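Local coordinates for B12-binding domain-containing protein (Kitasatospora setae, PDB 6WTE), which binds cobalamin and a [4Fe-4S] cluster as a radical SAM-family methyltransferase, TsrM, that methylates its substrate by a non-radical mechanism, at residues A[33-45]-A[204-216]. Sequence-based numbering, arbitrary orientation. Where two conformers were deposited one is given.
Sequences GFEVEVLDLTFRR and PRKVDNLEYYRRG
Strand 35-40, an edge strand of the B12-binding domain's sheet, takes segment 204-216 along its outer edge, V38 N donating to R205 O (2.7 Å) from above the carbonyl plane. K206, its chain bent at chi2 (-67°) and chi4, turns NZ back onto V36 O (2.8 Å), nearly in line with the C=O bond. R205 runs beside E37; R205 NH1 and E37 OE2 form a salt bridge with their planar groups 74° apart, and E37 OE1 is also held by Y55 and R59. The strand's other edge pairs with the parallel strand 4-9, so V38 N and V36 O find their partners in the segment entering helix 209-214. At the end of the strand, Y212 OH donates to the syn lone pair of D40 OD2 (2.6 Å), ring and carboxylate nearly coplanar. A water links the same OD2 to D208 N, while D40 OD1 accepts from T42 N in an Asx turn. F43 CZ sits 3.3 Å above the centre of the Y212 ring, the planes inclined at 49°; E211 CG makes a CH-pi contact over one F43 face. R215, salt-bridged to E211, approaches F43 obliquely though the planes are nearly parallel, NH1 3.2 Å from F43 CD1. T42 OG1 hydrogen-bonds to N11 O of a cobalamin-binding residue.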
ATOM      1  N   GLY A  33     -19.950  20.073  -5.427  1.00 18.15           N
ATOM      2  CA  GLY A  33     -19.949  21.473  -5.788  1.00 20.35           C
ATOM      3  C   GLY A  33     -18.669  22.231  -5.523  1.00 20.86           C
ATOM      4  O   GLY A  33     -18.672  23.466  -5.627  1.00 20.54           O
ATOM      5  N   PHE A  34     -17.576  21.546  -5.209  1.00 15.72           N
ATOM      6  CA  PHE A  34     -16.308  22.217  -4.980  1.00 17.48           C
ATOM      7  C   PHE A  34     -15.464  22.230  -6.247  1.00 20.67           C
ATOM      8  O   PHE A  34     -15.601  21.368  -7.122  1.00 17.01           O
ATOM      9  CB  PHE A  34     -15.534  21.545  -3.844  1.00 16.00           C
ATOM     10  CG  PHE A  34     -16.215  21.669  -2.517  1.00 17.10           C
ATOM     11  CD1 PHE A  34     -16.075  22.822  -1.757  1.00 17.69           C
ATOM     12  CD2 PHE A  34     -17.020  20.649  -2.044  1.00 16.20           C
ATOM     13  CE1 PHE A  34     -16.720  22.947  -0.546  1.00 15.69           C
ATOM     14  CE2 PHE A  34     -17.668  20.765  -0.836  1.00 15.39           C
ATOM     15  CZ  PHE A  34     -17.516  21.916  -0.083  1.00 17.66           C
ATOM     16  N   GLU A  35     -14.597  23.232  -6.339  1.00 16.53           N
ATOM     17  CA  GLU A  35     -13.578  23.272  -7.372  1.00 15.74           C
ATOM     18  C   GLU A  35     -12.323  22.617  -6.810  1.00 16.72           C
ATOM     19  O   GLU A  35     -11.917  22.917  -5.683  1.00 16.05           O
ATOM     20  CB  GLU A  35     -13.294  24.713  -7.799  1.00 16.98           C
ATOM     21  CG  GLU A  35     -12.269  24.849  -8.907  1.00 17.85           C
ATOM     22  CD  GLU A  35     -11.962  26.297  -9.235  1.00 22.95           C
ATOM     23  OE1 GLU A  35     -12.390  27.183  -8.466  1.00 21.52           O
ATOM     24  OE2 GLU A  35     -11.288  26.548 -10.258  1.00 25.87           O
ATOM     25  N   VAL A  36     -11.725  21.706  -7.576  1.00 13.87           N
ATOM     26  CA  VAL A  36     -10.576  20.941  -7.114  1.00 12.56           C
ATOM     27  C   VAL A  36      -9.417  21.153  -8.073  1.00 14.88           C
ATOM     28  O   VAL A  36      -9.578  21.017  -9.291  1.00 17.83           O
ATOM     29  CB  VAL A  36     -10.891  19.440  -6.996  1.00 13.83           C
ATOM     30  CG1 VAL A  36      -9.699  18.720  -6.409  1.00 17.11           C
ATOM     31  CG2 VAL A  36     -12.130  19.228  -6.153  1.00 15.91           C
ATOM     32  N   GLU A  37      -8.249  21.455  -7.524  1.00 13.44           N
ATOM     33  CA  GLU A  37      -7.009  21.478  -8.282  1.00 15.19           C
ATOM     34  C   GLU A  37      -5.999  20.549  -7.624  1.00 15.25           C
ATOM     35  O   GLU A  37      -5.906  20.486  -6.393  1.00 12.74           O
ATOM     36  CB  GLU A  37      -6.463  22.903  -8.387  1.00 18.46           C
ATOM     37  CG  GLU A  37      -7.385  23.788  -9.205  1.00 17.23           C
ATOM     38  CD  GLU A  37      -6.854  25.191  -9.411  1.00 17.98           C
ATOM     39  OE1 GLU A  37      -6.165  25.720  -8.519  1.00 23.14           O
ATOM     40  OE2 GLU A  37      -7.137  25.760 -10.477  1.00 26.77           O
ATOM     41  N   VAL A  38      -5.268  19.806  -8.453  1.00 13.19           N
ATOM     42  CA  VAL A  38      -4.263  18.847  -8.010  1.00 12.03           C
ATOM     43  C   VAL A  38      -2.892  19.398  -8.358  1.00 12.77           C
ATOM     44  O   VAL A  38      -2.660  19.852  -9.484  1.00 17.57           O
ATOM     45  CB  VAL A  38      -4.462  17.465  -8.660  1.00 12.87           C
ATOM     46  CG1 VAL A  38      -3.321  16.515  -8.270  1.00 13.80           C
ATOM     47  CG2 VAL A  38      -5.812  16.884  -8.269  1.00 14.60           C
ATOM     48  N   LEU A  39      -1.985  19.350  -7.401  1.00 12.04           N
ATOM     49  CA  LEU A  39      -0.596  19.717  -7.626  1.00 12.55           C
ATOM     50  C   LEU A  39       0.215  18.446  -7.417  1.00 15.07           C
ATOM     51  O   LEU A  39       0.368  17.980  -6.284  1.00 13.71           O
ATOM     52  CB  LEU A  39      -0.180  20.843  -6.680  1.00 13.60           C
ATOM     53  CG  LEU A  39       0.866  21.842  -7.134  1.00 23.47           C
ATOM     54  CD1 LEU A  39       0.460  22.457  -8.469  1.00 22.48           C
ATOM     55  CD2 LEU A  39       0.993  22.917  -6.061  1.00 23.14           C
ATOM     56  N   ASP A  40       0.682  17.847  -8.510  1.00 13.02           N
ATOM     57  CA  ASP A  40       1.362  16.557  -8.459  1.00 13.68           C
ATOM     58  C   ASP A  40       2.866  16.797  -8.553  1.00 14.62           C
ATOM     59  O   ASP A  40       3.372  17.215  -9.600  1.00 18.96           O
ATOM     60  CB  ASP A  40       0.868  15.645  -9.579  1.00 14.78           C
ATOM     61  CG  ASP A  40       1.332  14.217  -9.410  1.00 17.05           C
ATOM     62  OD1 ASP A  40       2.168  13.969  -8.524  1.00 13.41           O
ATOM     63  OD2 ASP A  40       0.847  13.343 -10.155  1.00 16.08           O
ATOM     64  N   LEU A  41       3.578  16.524  -7.459  1.00 12.20           N
ATOM     65  CA  LEU A  41       5.007  16.804  -7.386  1.00 14.29           C
ATOM     66  C   LEU A  41       5.868  15.646  -7.863  1.00 14.47           C
ATOM     67  O   LEU A  41       7.096  15.793  -7.921  1.00 16.62           O
ATOM     68  CB  LEU A  41       5.393  17.178  -5.948  1.00 12.24           C
ATOM     69  CG  LEU A  41       4.601  18.338  -5.338  1.00 16.50           C
ATOM     70  CD1 LEU A  41       5.049  18.629  -3.909  1.00 16.37           C
ATOM     71  CD2 LEU A  41       4.718  19.590  -6.198  1.00 16.74           C
ATOM     72  N   THR A  42       5.259  14.513  -8.229  1.00 14.67           N
ATOM     73  CA  THR A  42       6.037  13.341  -8.626  1.00 16.51           C
ATOM     74  C   THR A  42       6.930  13.642  -9.824  1.00 19.18           C
ATOM     75  O   THR A  42       8.094  13.230  -9.859  1.00 19.63           O
ATOM     76  CB  THR A  42       5.097  12.176  -8.933  1.00 17.79           C
ATOM     77  OG1 THR A  42       4.315  11.892  -7.768  1.00 13.22           O
ATOM     78  CG2 THR A  42       5.880  10.918  -9.342  1.00 16.66           C
ATOM     79  N   PHE A  43       6.409  14.371 -10.809  1.00 17.25           N
ATOM     80  CA  PHE A  43       7.192  14.739 -11.980  1.00 22.93           C
ATOM     81  C   PHE A  43       7.868  16.097 -11.819  1.00 22.95           C
ATOM     82  O   PHE A  43       8.331  16.676 -12.808  1.00 25.18           O
ATOM     83  CB  PHE A  43       6.304  14.729 -13.229  1.00 23.95           C
ATOM     84  CG  PHE A  43       5.444  13.498 -13.354  1.00 24.66           C
ATOM     85  CD1 PHE A  43       6.012  12.242 -13.457  1.00 26.07           C
ATOM     86  CD2 PHE A  43       4.062  13.604 -13.368  1.00 29.86           C
ATOM     87  CE1 PHE A  43       5.216  11.102 -13.570  1.00 26.11           C
ATOM     88  CE2 PHE A  43       3.265  12.475 -13.486  1.00 25.79           C
ATOM     89  CZ  PHE A  43       3.843  11.222 -13.585  1.00 19.00           C
ATOM     90  N   ARG A  44       7.942  16.612 -10.593  1.00 19.35           N
ATOM     91  CA  ARG A  44       8.650  17.848 -10.282  1.00 22.48           C
ATOM     92  C   ARG A  44       9.590  17.638  -9.101  1.00 24.05           C
ATOM     93  O   ARG A  44       9.794  18.537  -8.278  1.00 23.86           O
ATOM     94  CB  ARG A  44       7.664  18.979  -9.996  1.00 21.97           C
ATOM     95  CG  ARG A  44       6.689  19.276 -11.131  1.00 24.52           C
ATOM     96  CD  ARG A  44       7.375  19.958 -12.308  1.00 24.15           C
ATOM     97  NE  ARG A  44       7.992  21.229 -11.936  1.00 25.94           N
ATOM     98  CZ  ARG A  44       7.378  22.406 -12.015  1.00 32.13           C
ATOM     99  NH1 ARG A  44       6.126  22.477 -12.449  1.00 33.53           N
ATOM    100  NH2 ARG A  44       8.011  23.517 -11.654  1.00 30.76           N
ATOM    101  N   ARG A  45      10.190  16.443  -9.014  1.00 24.61           N
ATOM    102  CA  ARG A  45      11.016  16.091  -7.860  1.00 25.45           C
ATOM    103  C   ARG A  45      12.147  17.082  -7.649  1.00 27.38           C
ATOM    104  O   ARG A  45      12.518  17.381  -6.508  1.00 28.18           O
ATOM    105  CB  ARG A  45      11.613  14.693  -8.034  1.00 30.65           C
ATOM    106  CG  ARG A  45      10.624  13.578  -8.113  1.00 28.31           C
ATOM    107  CD  ARG A  45      11.318  12.234  -7.929  1.00 28.88           C
ATOM    108  NE  ARG A  45      12.216  11.871  -9.024  1.00 33.86           N
ATOM    109  CZ  ARG A  45      12.961  10.769  -9.036  1.00 31.89           C
ATOM    110  NH1 ARG A  45      13.751  10.504 -10.065  1.00 34.23           N
ATOM    111  NH2 ARG A  45      12.918   9.928  -8.008  1.00 32.35           N
ATOM    112  N   PRO A 204      -4.707  19.905 -17.033  1.00 17.23           N
ATOM    113  CA  PRO A 204      -3.915  20.606 -16.016  1.00 17.61           C
ATOM    114  C   PRO A 204      -4.587  20.552 -14.652  1.00 15.40           C
ATOM    115  O   PRO A 204      -5.815  20.610 -14.537  1.00 17.03           O
ATOM    116  CB  PRO A 204      -3.838  22.040 -16.549  1.00 15.69           C
ATOM    117  CG  PRO A 204      -4.053  21.894 -18.037  1.00 17.84           C
ATOM    118  CD  PRO A 204      -5.011  20.758 -18.198  1.00 19.22           C
ATOM    119  N   ARG A 205      -3.761  20.408 -13.616  1.00 18.55           N
ATOM    120  CA  ARG A 205      -4.208  20.423 -12.221  1.00 16.25           C
ATOM    121  C   ARG A 205      -5.224  19.323 -11.925  1.00 16.39           C
ATOM    122  O   ARG A 205      -6.082  19.467 -11.049  1.00 15.95           O
ATOM    123  CB  ARG A 205      -4.757  21.797 -11.833  1.00 18.69           C
ATOM    124  CG  ARG A 205      -3.802  22.914 -12.226  1.00 22.51           C
ATOM    125  CD  ARG A 205      -3.914  24.113 -11.320  1.00 24.82           C
ATOM    126  NE  ARG A 205      -2.713  24.944 -11.392  1.00 32.45           N
ATOM    127  CZ  ARG A 205      -2.703  26.268 -11.261  1.00 34.16           C
ATOM    128  NH1 ARG A 205      -3.836  26.933 -11.065  1.00 25.48           N
ATOM    129  NH2 ARG A 205      -1.556  26.929 -11.341  1.00 32.38           N
ATOM    130  N   LYS A 206      -5.120  18.216 -12.652  1.00 14.21           N
ATOM    131  CA  LYS A 206      -5.771  16.961 -12.319  1.00 16.25           C
ATOM    132  C   LYS A 206      -4.727  15.863 -12.475  1.00 15.63           C
ATOM    133  O   LYS A 206      -3.747  16.026 -13.207  1.00 14.73           O
ATOM    134  CB  LYS A 206      -6.982  16.671 -13.220  1.00 15.82           C
ATOM    135  CG  LYS A 206      -8.091  17.706 -13.168  1.00 19.42           C
ATOM    136  CD  LYS A 206      -8.755  17.703 -11.802  1.00 18.63           C
ATOM    137  CE  LYS A 206      -9.860  18.733 -11.735  1.00 21.13           C
ATOM    138  NZ  LYS A 206      -9.331  20.111 -11.878  1.00 24.96           N
ATOM    139  N   VAL A 207      -4.922  14.749 -11.761  1.00 12.46           N
ATOM    140  CA  VAL A 207      -4.005  13.623 -11.912  1.00 11.65           C
ATOM    141  C   VAL A 207      -3.949  13.225 -13.382  1.00 13.55           C
ATOM    142  O   VAL A 207      -4.987  13.030 -14.029  1.00 14.61           O
ATOM    143  CB  VAL A 207      -4.428  12.440 -11.024  1.00 11.27           C
ATOM    144  CG1 VAL A 207      -3.542  11.244 -11.292  1.00 13.31           C
ATOM    145  CG2 VAL A 207      -4.344  12.809  -9.540  1.00 11.05           C
ATOM    146  N   ASP A 208      -2.734  13.132 -13.920  1.00 13.74           N
ATOM    147  CA  ASP A 208      -2.505  12.827 -15.338  1.00 12.44           C
ATOM    148  C   ASP A 208      -2.262  11.327 -15.476  1.00 13.83           C
ATOM    149  O   ASP A 208      -1.125  10.856 -15.432  1.00 13.79           O
ATOM    150  CB  ASP A 208      -1.332  13.630 -15.880  1.00 15.37           C
ATOM    151  CG  ASP A 208      -1.252  13.596 -17.401  1.00 17.84           C
ATOM    152  OD1 ASP A 208      -1.838  12.677 -18.016  1.00 15.26           O
ATOM    153  OD2 ASP A 208      -0.599  14.490 -17.976  1.00 20.03           O
ATOM    154  N   ASN A 209      -3.342  10.575 -15.685  1.00 14.11           N
ATOM    155  CA  ASN A 209      -3.230   9.122 -15.645  1.00 12.62           C
ATOM    156  C   ASN A 209      -2.405   8.574 -16.803  1.00 12.18           C
ATOM    157  O   ASN A 209      -1.616   7.640 -16.609  1.00 14.05           O
ATOM    158  CB  ASN A 209      -4.620   8.495 -15.608  1.00 12.58           C
ATOM    159  CG  ASN A 209      -5.237   8.566 -14.221  1.00 15.81           C
ATOM    160  OD1 ASN A 209      -4.935   7.742 -13.364  1.00 15.77           O
ATOM    161  ND2 ASN A 209      -6.088   9.563 -13.991  1.00 11.85           N
ATOM    162  N   LEU A 210      -2.553   9.139 -18.006  1.00 13.61           N
ATOM    163  CA  LEU A 210      -1.785   8.624 -19.137  1.00 13.88           C
ATOM    164  C   LEU A 210      -0.295   8.874 -18.947  1.00 14.33           C
ATOM    165  O   LEU A 210       0.531   8.036 -19.326  1.00 15.41           O
ATOM    166  CB  LEU A 210      -2.272   9.249 -20.445  1.00 13.21           C
ATOM    167  CG  LEU A 210      -1.559   8.732 -21.697  1.00 15.77           C
ATOM    168  CD1 LEU A 210      -1.837   7.232 -21.908  1.00 16.19           C
ATOM    169  CD2 LEU A 210      -1.969   9.543 -22.909  1.00 19.62           C
ATOM    170  N   GLU A 211       0.068  10.011 -18.348  1.00 16.14           N
ATOM    171  CA  GLU A 211       1.477  10.283 -18.076  1.00 18.11           C
ATOM    172  C   GLU A 211       2.091   9.186 -17.216  1.00 16.00           C
ATOM    173  O   GLU A 211       3.181   8.685 -17.514  1.00 18.63           O
ATOM    174  CB  GLU A 211       1.629  11.643 -17.391  1.00 16.97           C
ATOM    175  CG  GLU A 211       3.077  12.056 -17.153  1.00 21.21           C
ATOM    176  CD  GLU A 211       3.858  12.270 -18.442  1.00 28.15           C
ATOM    177  OE1 GLU A 211       3.237  12.537 -19.495  1.00 30.93           O
ATOM    178  OE2 GLU A 211       5.103  12.174 -18.403  1.00 35.66           O
ATOM    179  N   TYR A 212       1.394   8.782 -16.151  1.00 15.05           N
ATOM    180  CA  TYR A 212       1.890   7.683 -15.329  1.00 14.04           C
ATOM    181  C   TYR A 212       1.952   6.387 -16.123  1.00 16.63           C
ATOM    182  O   TYR A 212       2.909   5.615 -15.992  1.00 16.30           O
ATOM    183  CB  TYR A 212       1.005   7.500 -14.102  1.00 13.53           C
ATOM    184  CG  TYR A 212       1.311   8.480 -12.999  1.00 12.25           C
ATOM    185  CD1 TYR A 212       2.350   8.241 -12.111  1.00 14.29           C
ATOM    186  CD2 TYR A 212       0.564   9.641 -12.851  1.00 11.99           C
ATOM    187  CE1 TYR A 212       2.636   9.131 -11.093  1.00 14.69           C
ATOM    188  CE2 TYR A 212       0.846  10.541 -11.835  1.00 14.08           C
ATOM    189  CZ  TYR A 212       1.883  10.276 -10.960  1.00 14.34           C
ATOM    190  OH  TYR A 212       2.175  11.148  -9.939  1.00 13.04           O
ATOM    191  N   TYR A 213       0.944   6.137 -16.957  1.00 14.76           N
ATOM    192  CA  TYR A 213       0.913   4.893 -17.721  1.00 16.35           C
ATOM    193  C   TYR A 213       2.090   4.812 -18.684  1.00 16.98           C
ATOM    194  O   TYR A 213       2.716   3.757 -18.825  1.00 16.11           O
ATOM    195  CB  TYR A 213      -0.412   4.784 -18.472  1.00 14.74           C
ATOM    196  CG  TYR A 213      -0.624   3.470 -19.182  1.00 16.26           C
ATOM    197  CD1 TYR A 213      -0.929   2.320 -18.468  1.00 16.05           C
ATOM    198  CD2 TYR A 213      -0.536   3.383 -20.566  1.00 16.15           C
ATOM    199  CE1 TYR A 213      -1.135   1.120 -19.104  1.00 18.06           C
ATOM    200  CE2 TYR A 213      -0.746   2.177 -21.222  1.00 15.50           C
ATOM    201  CZ  TYR A 213      -1.044   1.052 -20.481  1.00 15.90           C
ATOM    202  OH  TYR A 213      -1.250  -0.143 -21.115  1.00 17.25           O
ATOM    203  N   ARG A 214       2.420   5.922 -19.346  1.00 16.25           N
ATOM    204  CA  ARG A 214       3.545   5.929 -20.273  0.50 17.28           C
ATOM    205  C   ARG A 214       4.882   5.786 -19.564  1.00 21.33           C
ATOM    206  O   ARG A 214       5.868   5.386 -20.194  1.00 19.50           O
ATOM    207  CB  ARG A 214       3.528   7.211 -21.106  0.50 19.74           C
ATOM    208  CG  ARG A 214       2.361   7.285 -22.078  0.50 19.62           C
ATOM    209  CD  ARG A 214       2.368   8.580 -22.881  0.50 21.81           C
ATOM    210  NE  ARG A 214       3.613   8.765 -23.624  0.50 22.80           N
ATOM    211  CZ  ARG A 214       4.490   9.733 -23.378  0.50 25.37           C
ATOM    212  NH1 ARG A 214       5.598   9.829 -24.100  0.50 24.39           N
ATOM    213  NH2 ARG A 214       4.256  10.614 -22.413  0.50 26.09           N
ATOM    214  N   ARG A 215       4.940   6.103 -18.273  1.00 17.97           N
ATOM    215  CA  ARG A 215       6.158   5.954 -17.492  1.00 22.05           C
ATOM    216  C   ARG A 215       6.169   4.658 -16.688  1.00 23.35           C
ATOM    217  O   ARG A 215       7.023   4.489 -15.814  1.00 25.96           O
ATOM    218  CB  ARG A 215       6.342   7.172 -16.581  1.00 22.40           C
ATOM    219  CG  ARG A 215       6.311   8.476 -17.372  1.00 22.84           C
ATOM    220  CD  ARG A 215       6.527   9.723 -16.524  1.00 29.48           C
ATOM    221  NE  ARG A 215       7.929  10.128 -16.497  1.00 40.71           N
ATOM    222  CZ  ARG A 215       8.341  11.385 -16.365  1.00 41.35           C
ATOM    223  NH1 ARG A 215       7.457  12.368 -16.261  1.00 38.38           N
ATOM    224  NH2 ARG A 215       9.637  11.661 -16.349  1.00 48.94           N
ATOM    225  N   GLY A 216       5.254   3.734 -16.986  1.00 22.91           N
ATOM    226  CA  GLY A 216       5.254   2.409 -16.406  1.00 24.96           C
ATOM    227  C   GLY A 216       4.224   2.184 -15.323  1.00 23.20           C
ATOM    228  O   GLY A 216       4.088   1.046 -14.851  1.00 27.12           O
TER
HETATM  229  O   HOH W   1      -0.461  13.970 -12.323  1.00 14.40           O